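Local coordinates for membrane protein (Acinetobacter baumannii AB307-0294, PDB 5DL5) that probably forms a beta-barrel channel across the outer membrane through which small solutes, including antibiotics, can enter the cell, at residues Q93-P96 / S102-D105; A136-R141 / D170-Q175; Y197-N200 / N204-Y207; W361-R366 / A372-F377; S400-S405 / G410-D415. One frame throughout, in Å; residues are numbered along the deposited sequence.

Interaction 1. Residues Q93-P96 / S102-D105. With C8E ((hydroxyethyloxy)tri(ethyloxy)octane), chain B; PO4 (phosphate ion), chain E.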
# COMPACT_ATOMS: atom_id res chain seq x y z
N GLN A 93 1.41 9.29 -9.17
CA GLN A 93 1.56 7.93 -9.61
C GLN A 93 0.35 7.29 -10.31
O GLN A 93 0.22 6.08 -10.28
CB GLN A 93 2.06 7.04 -8.42
CG GLN A 93 3.38 7.49 -7.93
CD GLN A 93 3.42 8.80 -7.13
OE1 GLN A 93 2.59 9.12 -6.21
NE2 GLN A 93 4.37 9.63 -7.56
N MET A 94 -0.44 8.12 -11.00
CA MET A 94 -1.65 7.70 -11.74
C MET A 94 -1.36 7.32 -13.21
O MET A 94 -1.91 6.31 -13.70
CB MET A 94 -2.65 8.83 -11.73
CG MET A 94 -3.32 9.06 -10.40
SD MET A 94 -4.56 7.77 -9.95
CE MET A 94 -5.96 8.22 -10.97
N ILE A 95 -0.45 8.05 -13.86
CA ILE A 95 -0.24 7.95 -15.30
C ILE A 95 1.24 8.09 -15.61
O ILE A 95 1.83 9.09 -15.20
CB ILE A 95 -1.07 9.05 -16.07
CG1 ILE A 95 -2.57 8.83 -15.81
CG2 ILE A 95 -0.82 8.93 -17.53
CD1 ILE A 95 -3.40 10.03 -16.33
N PRO A 96 1.82 7.17 -16.39
CA PRO A 96 3.19 7.39 -16.85
C PRO A 96 3.36 8.70 -17.61
O PRO A 96 2.44 9.06 -18.37
CB PRO A 96 3.45 6.24 -17.80
CG PRO A 96 2.43 5.18 -17.43
CD PRO A 96 1.23 5.89 -16.88
N SER A 102 4.64 15.30 -20.49
CA SER A 102 3.28 14.94 -21.01
C SER A 102 2.85 13.58 -20.58
O SER A 102 3.69 12.66 -20.31
CB SER A 102 3.16 15.14 -22.56
OG SER A 102 4.13 14.38 -23.22
N ALA A 103 1.55 13.42 -20.41
CA ALA A 103 1.03 12.12 -20.09
C ALA A 103 1.15 11.10 -21.23
O ALA A 103 0.98 11.44 -22.32
CB ALA A 103 -0.36 12.27 -19.61
N TYR A 104 1.46 9.83 -20.96
CA TYR A 104 1.33 8.76 -21.92
C TYR A 104 -0.13 8.61 -22.32
O TYR A 104 -1.06 8.63 -21.49
CB TYR A 104 1.77 7.42 -21.36
CG TYR A 104 3.22 7.09 -21.63
CD1 TYR A 104 4.23 7.86 -21.06
CD2 TYR A 104 3.57 6.11 -22.57
CE1 TYR A 104 5.54 7.55 -21.29
CE2 TYR A 104 4.90 5.89 -22.95
CZ TYR A 104 5.87 6.58 -22.24
OH TYR A 104 7.17 6.37 -22.52
N ASP A 105 -0.35 8.38 -23.58
CA ASP A 105 -1.75 8.26 -24.05
C ASP A 105 -2.29 6.87 -23.57
O ASP A 105 -3.44 6.74 -23.25
CB ASP A 105 -1.79 8.22 -25.56
CG ASP A 105 -3.23 8.36 -26.06
OD1 ASP A 105 -3.96 9.27 -25.56
OD2 ASP A 105 -3.67 7.51 -26.87
C6 C8E B . 6.30 12.02 -10.56
C7 C8E B . 4.81 12.45 -10.42
C8 C8E B . 4.54 13.76 -9.65
O9 C8E B . 3.30 13.78 -8.85
C10 C8E B . 3.67 14.04 -7.50
C11 C8E B . 4.06 12.72 -6.80
O12 C8E B . 3.96 12.83 -5.40
C13 C8E B . 2.66 13.09 -4.84
C14 C8E B . 1.99 11.80 -4.44
O15 C8E B . 1.47 11.80 -3.12
C16 C8E B . 2.34 12.11 -2.02
C17 C8E B . 1.82 11.26 -0.87
O18 C8E B . 0.39 11.08 -1.11
C19 C8E B . -0.12 9.79 -0.75
C20 C8E B . -1.63 9.81 -0.93
O21 C8E B . -2.40 8.71 -0.36
P PO4 E . 2.05 7.48 -26.43
O1 PO4 E . 3.52 7.09 -26.57
O2 PO4 E . 1.41 7.85 -27.77
O3 PO4 E . 1.97 8.72 -25.53
O4 PO4 E . 1.27 6.29 -25.83

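Interaction 2. Residues A136-R141 / D170-Q175. With C8E ((hydroxyethyloxy)tri(ethyloxy)octane), chain B.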
# COMPACT_ATOMS: atom_id res chain seq x y z
N ALA A 136 5.25 -3.97 -0.09
CA ALA A 136 3.88 -4.11 -0.50
C ALA A 136 3.67 -3.29 -1.84
O ALA A 136 4.01 -2.06 -1.92
CB ALA A 136 2.94 -3.61 0.59
N SER A 137 3.09 -3.98 -2.80
CA SER A 137 2.66 -3.36 -4.04
C SER A 137 1.59 -2.33 -3.84
O SER A 137 0.55 -2.56 -3.19
CB SER A 137 2.14 -4.44 -5.00
OG SER A 137 3.25 -5.15 -5.48
N ASN A 138 1.83 -1.20 -4.40
CA ASN A 138 0.71 -0.25 -4.69
C ASN A 138 -0.51 -0.92 -5.30
O ASN A 138 -0.43 -1.56 -6.33
CB ASN A 138 1.10 0.81 -5.74
CG ASN A 138 0.09 1.99 -5.80
OD1 ASN A 138 -0.62 2.29 -4.83
ND2 ASN A 138 0.04 2.64 -6.94
N THR A 139 -1.64 -0.72 -4.68
CA THR A 139 -2.87 -1.05 -5.32
C THR A 139 -3.86 0.12 -5.13
O THR A 139 -5.03 -0.09 -5.34
CB THR A 139 -3.53 -2.35 -4.74
OG1 THR A 139 -3.86 -2.10 -3.40
CG2 THR A 139 -2.55 -3.61 -4.77
N GLY A 140 -3.42 1.34 -4.79
CA GLY A 140 -4.39 2.47 -4.55
C GLY A 140 -4.44 3.53 -5.68
O GLY A 140 -4.83 4.69 -5.45
N ARG A 141 -3.89 3.19 -6.84
CA ARG A 141 -3.88 4.10 -8.04
C ARG A 141 -4.56 3.39 -9.18
O ARG A 141 -5.60 2.73 -8.94
CB ARG A 141 -2.48 4.70 -8.40
CG ARG A 141 -1.88 5.52 -7.26
CD ARG A 141 -2.64 6.78 -6.92
NE ARG A 141 -1.91 7.54 -5.91
CZ ARG A 141 -1.97 7.32 -4.60
NH1 ARG A 141 -2.75 6.36 -4.11
NH2 ARG A 141 -1.21 8.04 -3.76
N ASP A 170 11.38 -4.04 -9.66
CA ASP A 170 10.18 -3.39 -9.09
C ASP A 170 9.63 -2.47 -10.14
O ASP A 170 10.34 -1.66 -10.64
CB ASP A 170 10.61 -2.64 -7.83
CG ASP A 170 9.48 -1.74 -7.24
OD1 ASP A 170 8.31 -1.96 -7.52
OD2 ASP A 170 9.81 -0.79 -6.54
N GLN A 171 8.40 -2.70 -10.54
CA GLN A 171 7.78 -1.87 -11.60
C GLN A 171 6.53 -1.14 -11.02
O GLN A 171 5.47 -1.75 -10.83
CB GLN A 171 7.31 -2.77 -12.80
CG GLN A 171 6.76 -1.87 -13.96
CD GLN A 171 6.39 -2.62 -15.29
OE1 GLN A 171 6.20 -3.77 -15.31
NE2 GLN A 171 6.24 -1.92 -16.31
N MET A 172 6.70 0.14 -10.72
CA MET A 172 5.64 0.90 -10.08
C MET A 172 4.53 1.23 -11.09
O MET A 172 4.71 1.09 -12.33
CB MET A 172 6.17 2.22 -9.48
CG MET A 172 6.01 2.25 -7.97
SD MET A 172 4.29 2.20 -7.46
CE MET A 172 3.79 3.89 -7.89
N SER A 173 3.39 1.58 -10.53
CA SER A 173 2.16 1.73 -11.32
C SER A 173 2.22 2.70 -12.49
O SER A 173 1.56 2.50 -13.48
CB SER A 173 1.06 2.22 -10.33
OG SER A 173 0.97 1.23 -9.29
N ASP A 174 3.06 3.73 -12.38
CA ASP A 174 3.20 4.76 -13.37
C ASP A 174 4.49 4.69 -14.18
O ASP A 174 4.99 5.74 -14.69
CB ASP A 174 3.12 6.15 -12.67
CG ASP A 174 4.31 6.41 -11.72
OD1 ASP A 174 5.00 5.47 -11.25
OD2 ASP A 174 4.60 7.61 -11.48
N GLN A 175 5.05 3.48 -14.24
CA GLN A 175 6.25 3.25 -14.95
C GLN A 175 6.00 2.17 -16.05
O GLN A 175 5.36 1.14 -15.77
CB GLN A 175 7.39 2.76 -13.99
CG GLN A 175 7.62 3.67 -12.77
CD GLN A 175 8.27 4.96 -13.18
OE1 GLN A 175 9.07 4.97 -14.06
NE2 GLN A 175 7.86 6.07 -12.56
C6 C8E B . 6.30 12.02 -10.56
C7 C8E B . 4.81 12.45 -10.42
C8 C8E B . 4.54 13.76 -9.65
O9 C8E B . 3.30 13.78 -8.85
C10 C8E B . 3.67 14.04 -7.50
C11 C8E B . 4.06 12.72 -6.80
O12 C8E B . 3.96 12.83 -5.40
C13 C8E B . 2.66 13.09 -4.84
C14 C8E B . 1.99 11.80 -4.44
O15 C8E B . 1.47 11.80 -3.12
C16 C8E B . 2.34 12.11 -2.02
C17 C8E B . 1.82 11.26 -0.87
O18 C8E B . 0.39 11.08 -1.11
C19 C8E B . -0.12 9.79 -0.75
C20 C8E B . -1.63 9.81 -0.93
O21 C8E B . -2.40 8.71 -0.36

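Interaction 3. Residues Y197-N200 / N204-Y207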
# COMPACT_ATOMS: atom_id res chain seq x y z
N TYR A 197 0.75 -15.49 12.27
CA TYR A 197 0.13 -16.56 13.03
C TYR A 197 -1.23 -16.11 13.63
O TYR A 197 -1.33 -15.01 14.24
CB TYR A 197 1.06 -16.99 14.11
CG TYR A 197 0.56 -18.24 14.85
CD1 TYR A 197 0.33 -19.42 14.14
CD2 TYR A 197 0.30 -18.23 16.22
CE1 TYR A 197 -0.13 -20.57 14.77
CE2 TYR A 197 -0.22 -19.35 16.87
CZ TYR A 197 -0.40 -20.50 16.15
OH TYR A 197 -0.85 -21.62 16.67
N LYS A 198 -2.22 -16.97 13.45
CA LYS A 198 -3.53 -16.80 14.11
C LYS A 198 -3.52 -17.71 15.35
O LYS A 198 -3.57 -18.95 15.25
CB LYS A 198 -4.64 -17.21 13.12
CG LYS A 198 -6.04 -16.89 13.68
CD LYS A 198 -7.11 -17.52 12.80
CE LYS A 198 -8.42 -17.25 13.48
NZ LYS A 198 -9.53 -17.65 12.65
N PHE A 199 -3.46 -17.10 16.53
CA PHE A 199 -3.42 -17.82 17.83
C PHE A 199 -4.79 -18.39 18.16
O PHE A 199 -4.90 -19.51 18.55
CB PHE A 199 -3.00 -16.90 18.98
CG PHE A 199 -1.58 -16.46 18.91
CD1 PHE A 199 -1.23 -15.37 18.21
CD2 PHE A 199 -0.58 -17.16 19.57
CE1 PHE A 199 0.09 -14.97 18.17
CE2 PHE A 199 0.73 -16.78 19.51
CZ PHE A 199 1.06 -15.66 18.83
N ASN A 200 -5.84 -17.63 17.94
CA ASN A 200 -7.22 -18.13 18.16
C ASN A 200 -8.06 -17.17 17.36
O ASN A 200 -7.49 -16.32 16.65
CB ASN A 200 -7.57 -18.16 19.66
CG ASN A 200 -7.39 -16.81 20.35
OD1 ASN A 200 -7.51 -15.70 19.81
ND2 ASN A 200 -7.19 -16.92 21.61
N ASN A 204 -4.07 -12.40 16.65
CA ASN A 204 -3.03 -12.78 15.77
C ASN A 204 -1.88 -11.79 15.75
O ASN A 204 -1.97 -10.68 16.26
CB ASN A 204 -3.60 -12.99 14.43
CG ASN A 204 -4.30 -11.82 13.96
OD1 ASN A 204 -3.67 -10.88 13.67
ND2 ASN A 204 -5.61 -11.86 13.91
N ALA A 205 -0.77 -12.25 15.22
CA ALA A 205 0.43 -11.48 15.23
C ALA A 205 1.29 -11.80 14.00
O ALA A 205 1.07 -12.83 13.32
CB ALA A 205 1.24 -11.75 16.46
N SER A 206 2.18 -10.87 13.69
CA SER A 206 3.14 -11.03 12.56
C SER A 206 4.41 -10.29 12.69
O SER A 206 4.51 -9.35 13.41
CB SER A 206 2.48 -10.75 11.29
OG SER A 206 2.12 -9.47 11.17
N TYR A 207 5.45 -10.78 12.02
CA TYR A 207 6.78 -10.22 12.09
C TYR A 207 7.44 -10.53 10.73
O TYR A 207 7.42 -11.70 10.26
CB TYR A 207 7.47 -10.95 13.26
CG TYR A 207 8.82 -10.54 13.67
CD1 TYR A 207 9.23 -9.21 13.57
CD2 TYR A 207 9.66 -11.44 14.32
CE1 TYR A 207 10.47 -8.81 13.94
CE2 TYR A 207 10.92 -11.05 14.79
CZ TYR A 207 11.31 -9.73 14.63
OH TYR A 207 12.53 -9.26 15.02

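Interaction 4. Residues W361-R366 / A372-F377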
# COMPACT_ATOMS: atom_id res chain seq x y z
N TRP A 361 2.10 16.52 14.82
CA TRP A 361 2.90 17.60 15.34
C TRP A 361 4.29 17.18 15.69
O TRP A 361 4.58 15.98 15.60
CB TRP A 361 2.17 18.20 16.60
CG TRP A 361 2.15 17.36 17.81
CD1 TRP A 361 3.08 17.41 18.85
CD2 TRP A 361 1.23 16.29 18.13
NE1 TRP A 361 2.76 16.43 19.78
CE2 TRP A 361 1.64 15.75 19.35
CE3 TRP A 361 0.12 15.71 17.48
CZ2 TRP A 361 0.91 14.73 19.99
CZ3 TRP A 361 -0.58 14.62 18.15
CH2 TRP A 361 -0.15 14.16 19.34
N ASP A 362 5.12 18.08 16.20
CA ASP A 362 6.52 17.69 16.55
C ASP A 362 7.35 17.26 15.29
O ASP A 362 8.32 16.51 15.39
CB ASP A 362 6.58 16.54 17.57
CG ASP A 362 6.61 17.03 19.09
OD1 ASP A 362 6.58 18.24 19.37
OD2 ASP A 362 6.66 16.10 19.90
N ILE A 363 6.99 17.74 14.14
CA ILE A 363 7.70 17.36 12.92
C ILE A 363 8.93 18.24 12.82
O ILE A 363 8.84 19.52 12.92
CB ILE A 363 6.88 17.60 11.68
CG1 ILE A 363 5.60 16.83 11.70
CG2 ILE A 363 7.77 17.28 10.44
CD1 ILE A 363 4.58 17.42 10.73
N LYS A 364 10.08 17.56 12.71
CA LYS A 364 11.37 18.21 12.50
C LYS A 364 11.64 18.41 11.03
O LYS A 364 11.65 17.47 10.31
CB LYS A 364 12.56 17.39 13.02
CG LYS A 364 12.72 17.33 14.51
CD LYS A 364 14.12 16.86 14.86
CE LYS A 364 14.15 16.40 16.32
NZ LYS A 364 15.54 16.00 16.77
N VAL A 365 11.94 19.63 10.64
CA VAL A 365 12.28 19.93 9.25
C VAL A 365 13.64 20.57 9.38
O VAL A 365 13.86 21.56 10.15
CB VAL A 365 11.34 20.98 8.65
CG1 VAL A 365 11.78 21.29 7.24
CG2 VAL A 365 9.87 20.51 8.68
N ARG A 366 14.59 19.93 8.69
CA ARG A 366 15.98 20.06 8.95
C ARG A 366 16.39 21.49 8.77
O ARG A 366 16.07 22.04 7.74
CB ARG A 366 16.75 19.16 7.89
CG ARG A 366 18.29 19.30 8.06
CD ARG A 366 19.01 18.28 7.17
NE ARG A 366 18.87 18.75 5.79
CZ ARG A 366 19.71 19.63 5.21
NH1 ARG A 366 20.80 20.05 5.84
NH2 ARG A 366 19.49 20.03 3.96
N ALA A 372 6.89 21.65 13.45
CA ALA A 372 5.87 21.75 12.36
C ALA A 372 4.73 20.74 12.65
O ALA A 372 4.82 19.81 13.52
CB ALA A 372 6.51 21.49 10.95
N GLN A 373 3.61 21.01 11.98
CA GLN A 373 2.35 20.32 12.21
C GLN A 373 1.60 20.16 10.92
O GLN A 373 1.78 20.92 10.01
CB GLN A 373 1.43 21.22 13.13
CG GLN A 373 2.08 21.50 14.44
CD GLN A 373 1.51 22.68 15.13
OE1 GLN A 373 0.93 22.55 16.17
NE2 GLN A 373 1.68 23.87 14.54
N GLU A 374 0.65 19.24 10.94
CA GLU A 374 -0.23 19.03 9.83
C GLU A 374 -1.55 18.46 10.34
O GLU A 374 -1.60 17.86 11.43
CB GLU A 374 0.38 18.03 8.85
CG GLU A 374 0.62 16.65 9.41
CD GLU A 374 1.31 15.67 8.38
OE1 GLU A 374 2.03 14.72 8.78
OE2 GLU A 374 1.12 15.81 7.13
N ARG A 375 -2.61 18.70 9.57
CA ARG A 375 -3.83 18.01 9.82
C ARG A 375 -4.61 17.70 8.56
O ARG A 375 -4.57 18.46 7.59
CB ARG A 375 -4.73 18.91 10.71
CG ARG A 375 -5.32 20.07 10.01
CD ARG A 375 -6.13 20.90 11.00
NE ARG A 375 -6.73 21.96 10.26
CZ ARG A 375 -6.24 23.18 10.13
NH1 ARG A 375 -5.12 23.54 10.77
NH2 ARG A 375 -6.88 24.04 9.33
N GLU A 376 -5.44 16.68 8.71
CA GLU A 376 -6.22 16.17 7.65
C GLU A 376 -7.60 15.77 8.09
O GLU A 376 -7.75 15.01 9.06
CB GLU A 376 -5.52 14.92 7.02
CG GLU A 376 -6.12 14.56 5.67
CD GLU A 376 -5.37 13.44 4.92
OE1 GLU A 376 -6.03 12.84 4.01
OE2 GLU A 376 -4.15 13.13 5.18
N PHE A 377 -8.57 16.31 7.40
CA PHE A 377 -10.00 15.91 7.47
C PHE A 377 -10.40 15.06 6.22
O PHE A 377 -10.30 15.52 5.05
CB PHE A 377 -10.94 17.13 7.59
CG PHE A 377 -12.41 16.74 7.83
CD1 PHE A 377 -12.78 15.73 8.76
CD2 PHE A 377 -13.49 17.39 7.12
CE1 PHE A 377 -14.13 15.39 8.97
CE2 PHE A 377 -14.84 17.06 7.36
CZ PHE A 377 -15.16 16.09 8.26

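Interaction 5. Residues S400-S405 / G410-D415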
# COMPACT_ATOMS: atom_id res chain seq x y z
N SER A 400 -10.05 14.76 0.92
CA SER A 400 -9.17 15.19 1.98
C SER A 400 -8.99 16.68 1.95
O SER A 400 -8.61 17.27 0.89
CB SER A 400 -7.83 14.53 1.89
OG SER A 400 -8.02 13.23 2.31
N TYR A 401 -9.26 17.29 3.09
CA TYR A 401 -8.93 18.71 3.26
C TYR A 401 -7.66 18.72 4.19
O TYR A 401 -7.72 18.23 5.33
CB TYR A 401 -10.17 19.54 3.74
CG TYR A 401 -9.88 20.98 4.27
CD1 TYR A 401 -9.60 21.16 5.62
CD2 TYR A 401 -9.98 22.13 3.48
CE1 TYR A 401 -9.31 22.39 6.18
CE2 TYR A 401 -9.74 23.40 4.06
CZ TYR A 401 -9.36 23.50 5.42
OH TYR A 401 -9.09 24.68 6.16
N TYR A 402 -6.51 19.14 3.63
CA TYR A 402 -5.26 18.97 4.27
C TYR A 402 -4.57 20.30 4.45
O TYR A 402 -4.51 21.10 3.51
CB TYR A 402 -4.39 18.01 3.49
CG TYR A 402 -2.97 17.92 3.98
CD1 TYR A 402 -2.63 17.05 5.02
CD2 TYR A 402 -1.97 18.71 3.43
CE1 TYR A 402 -1.34 16.94 5.49
CE2 TYR A 402 -0.67 18.69 3.93
CZ TYR A 402 -0.35 17.76 4.94
OH TYR A 402 0.89 17.65 5.45
N ARG A 403 -4.05 20.55 5.69
CA ARG A 403 -3.35 21.77 5.96
C ARG A 403 -2.09 21.51 6.77
O ARG A 403 -2.11 20.67 7.61
CB ARG A 403 -4.24 22.79 6.73
CG ARG A 403 -5.44 23.38 5.95
CD ARG A 403 -5.08 24.16 4.71
NE ARG A 403 -6.27 24.58 3.91
CZ ARG A 403 -6.91 23.85 2.99
NH1 ARG A 403 -6.55 22.62 2.69
NH2 ARG A 403 -7.94 24.38 2.33
N ALA A 404 -1.05 22.33 6.60
CA ALA A 404 0.18 22.08 7.31
C ALA A 404 0.82 23.39 7.64
O ALA A 404 0.50 24.41 7.01
CB ALA A 404 1.09 21.18 6.47
N SER A 405 1.73 23.40 8.59
CA SER A 405 2.45 24.70 8.85
C SER A 405 3.35 25.14 7.67
O SER A 405 3.62 24.38 6.69
CB SER A 405 3.29 24.73 10.17
OG SER A 405 3.88 23.58 10.45
N GLY A 410 6.48 22.45 0.70
CA GLY A 410 7.25 21.79 -0.34
C GLY A 410 8.11 20.66 0.24
O GLY A 410 8.35 19.68 -0.44
N ALA A 411 8.51 20.74 1.52
CA ALA A 411 9.08 19.57 2.18
C ALA A 411 8.23 18.33 2.17
O ALA A 411 8.80 17.30 2.42
CB ALA A 411 9.55 19.85 3.60
N TYR A 412 6.90 18.38 1.89
CA TYR A 412 6.10 17.15 1.94
C TYR A 412 4.98 17.20 0.91
O TYR A 412 5.24 16.93 -0.21
CB TYR A 412 5.60 16.81 3.35
CG TYR A 412 4.93 15.44 3.49
CD1 TYR A 412 5.60 14.26 3.16
CD2 TYR A 412 3.64 15.34 3.87
CE1 TYR A 412 4.99 13.04 3.27
CE2 TYR A 412 3.02 14.14 3.97
CZ TYR A 412 3.67 13.00 3.66
OH TYR A 412 3.01 11.87 3.87
N ILE A 413 3.78 17.62 1.24
CA ILE A 413 2.69 17.76 0.27
C ILE A 413 2.28 19.18 0.14
O ILE A 413 2.20 19.72 -0.92
CB ILE A 413 1.47 16.88 0.69
CG1 ILE A 413 1.86 15.36 0.59
CG2 ILE A 413 0.29 17.15 -0.23
CD1 ILE A 413 0.89 14.41 1.32
N GLY A 414 1.99 19.87 1.24
CA GLY A 414 1.58 21.27 1.05
C GLY A 414 0.05 21.35 1.23
O GLY A 414 -0.63 20.33 1.08
N ASP A 415 -0.49 22.56 1.53
CA ASP A 415 -1.92 22.66 1.71
C ASP A 415 -2.66 22.18 0.45
O ASP A 415 -2.29 22.62 -0.66
CB ASP A 415 -2.34 24.09 1.97
CG ASP A 415 -1.87 24.62 3.30
OD1 ASP A 415 -1.25 23.94 4.10
OD2 ASP A 415 -2.20 25.74 3.57
O HOH W 1 2.85 18.88 3.79

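Interaction 1. Residues Q93-P96 / S102-D105
P96 and Y104 meet through backbone and side chain at once, where the long loop between strand 70-83 and strand 106-118 folds back on itself. The polar part is one hydrogen bond, from Y104 N to P96 O at 2.9 Å, with an almost straight N-H...O angle of 175°. P96 O also lies at the edge of the Y104 ring, near its plane.

The apolar part has two points. P96 CB lies 3.7 Å from Y104 CD1, so the proline ring meets the tyrosine near the root of its ring, not at the hydroxyl. I95 holds CG1 anti to its carbonyl carbon (chi1 -62°), which frees CG2 to face the returning segment 102-105, 4.0 Å from A103 CB. W107 of strand 106-118 packs on both I95 and P96, and H98 stacks on the Y104 ring.

Bound molecules lie beyond both ends. D105 N donates to O3 of a phosphate ion at 3.0 Å, with an angle of 163°, and H98 NE2 binds the same ion. The D105 carboxylate is swung anti to that backbone N, keeping its charge turned from the anion. At the other end Q93 NE2 comes within 3.2 Å of C11 of a bound detergent, C8E.

Chemically, one straight bond between backbones plus small aliphatic contacts fixes the loop's return with little charge, while the phosphate, probably from the crystallisation liquor, is bound by a backbone N-H and by H98.

Interaction 2. Residues A136-R141 / D170-Q175
N138 reaches S173 inside the barrel, from an Asx turn on one loop to a type I beta turn, M172 to Q175, that follows strand 160-171. N138 CB lies 3.9 Å from M172 SD and 3.6 Å from S173 OG, so it packs against both. CG is anti to the backbone N (chi1 -166°), which sends the amide toward S173. There the two branches part. OD1 turns back to its own chain and accepts from G140 N at 3.0 Å, the donor standing well above the carbonyl plane; this bond makes the Asx turn and fixes the amide's rotation. ND2 donates outward to S173 OG at 2.9 Å, with an N-H...O angle of 150° and the partner tilted 20° from the amide plane. S173 OG is also hydrogen-bonded to V143 O, so the same loop holds the hydroxyl twice.

R141, two residues past T139, leaves this contact and brings its guanidinium edge to a bound detergent molecule, C8E, which R41 and R420 also bind. On the other side, M172 is bent at chi2 and chi3 so that SD folds back over its turn, where S173 N makes a weak 3.3 Å hydrogen bond to M172 SD.

Interaction 3. Residues Y197-N200 / N204-Y207
Y197 and A205 exchange two backbone hydrogen bonds, the strongest polar link here: Y197 N to A205 O at 2.9 Å and A205 N to Y197 O at 3.0 Å. Angles at hydrogen of 167° and 162° show both to be nearly straight, as expected of an antiparallel hydrogen-bonded pair. Next to it K198 and N204 form a non-hydrogen-bonded pair, their CA atoms 4.4 Å apart. N204 CB comes 3.0 Å from Y197 O, a tight approach.

Packing follows on the face that carries Y197 and A205. With CG anti to the carbonyl carbon, the F199 ring lies back along the hairpin. Its edge meets the opposing strand, CE1 being 3.8 Å from A205 CB and CD1 4.0 Å from N204 CA. Y197 CD2 lies 3.5 Å above the centre of one face of the F199 ring, an edge-on, T-shaped arrangement.

The short strand segments run at 157° to each other, in a tight hairpin of the barrel wall. Strand 190-200 is flanked by strand 160-171, K198 bonding through its backbone to N159 in the turn just before it, and strand 203-212 by strand 216-229, where N204 and S206 bond to N224 and N222.

Interaction 4. Residues W361-R366 / A372-F377
W361 meets Q373 by its aliphatic root alone: W361 CB lies 3.9 Å from Q373 CG, and the indole leads off without setting either face or an edge on the partner strand. Of the carboxylates, that of E374 sends OE1 to 4.2 Å of I363 CD1, a loose contact with a methyl. The peptide planes do more. I363 O takes A372 N at 2.9 Å in its own carbonyl plane, on a lone pair, whereas A372 O receives I363 N at 3.1 Å from a donor tilted 32° out of plane.

That tilt goes with a G1 beta bulge, in which D362 and I363 both face A372. D362 adopts positive phi (64°), and its N stays 3.2 Å from A372 O at too poor an angle to bond; W361 CA-H adds a contact to the same oxygen. Beside the bulge, I363 CB and A372 CB are 4.0 Å apart, and V365 CG2 approaches the same methyl at 4.2 Å. The hairpin joins strand 351-365 to strand 371-384, its short segments turned 122° from one another.

Outside, D362 is salt-bridged to K332, and Q373 OE1 bonds to Y359 OH. E374 OE2 is gripped by Y402 OH and S324 OG, while its OE1 lies near E331; the two acids would probably raise each other's proton affinity. A hairpin kept by two backbone bonds and small aliphatic contacts thus carries an acid met by two hydroxyls.

Interaction 5. Residues S400-S405 / G410-D415
Y402 stands with CG anti to its backbone N (chi1 171°), which carries its ring over to G414, while D415 holds CG anti to the carbonyl carbon (chi1 -68°), bringing its carboxylate to the strand's backbone. There D415 OD1 accepts from A404 N at 3.0 Å, with an angle of 152° at hydrogen; the donor comes nearly along the C-O axis. D415 OD2 lies 3.5 Å from R403 CD. The R403 and D415 side chains cross at about a right angle, and R403 NE is 4.2 Å from D415 OD2 with that oxygen well out of the guanidinium plane, so the attraction is of charge alone. R403 NH1 is spent instead on Y402 O, at 2.7 Å, and on N417.

This is the end of barrel strand 394-404, where the following loop curls back before strand 416-428 resumes the wall. G414 in this loop has a positive phi, a conformation that suits glycine, since a CB would jam against the preceding carbonyl.

The Y402 ring lies with its edge to the loop, CD2 being 3.2 Å from G414 O, and CE2 packs near I413 CB. A water sits at the same edge, donating to Y402 OH at 2.8 Å, besides that hydroxyl's stronger bond to E374, and accepting from G414 N at 2.9 Å. Y402 OH also approaches the edge of the Y412 ring, near its plane, and Y412 OH bonds to D325 N.

Along the chain the five contacts come in series, none nesting or crossing. Interaction 1 closes the loop that spans 93-105. Interaction 2 then ties the 136-141 loop to the turn after strand 160-171, closing the longest span of the five. These two touch, P96 CB lying 3.5 Å from D174 O, and both reach one bound detergent. Interaction 3 is a hairpin far round the barrel, its centre about 40 Å from that of interaction 1. Interactions 4 and 5 close the 351-365/371-384 hairpin and the loop after 394-404; their centres are about 9 Å apart, and E376 OE1 probably hydrogen-bonds S400 OG at 2.6 Å between neighbouring strands.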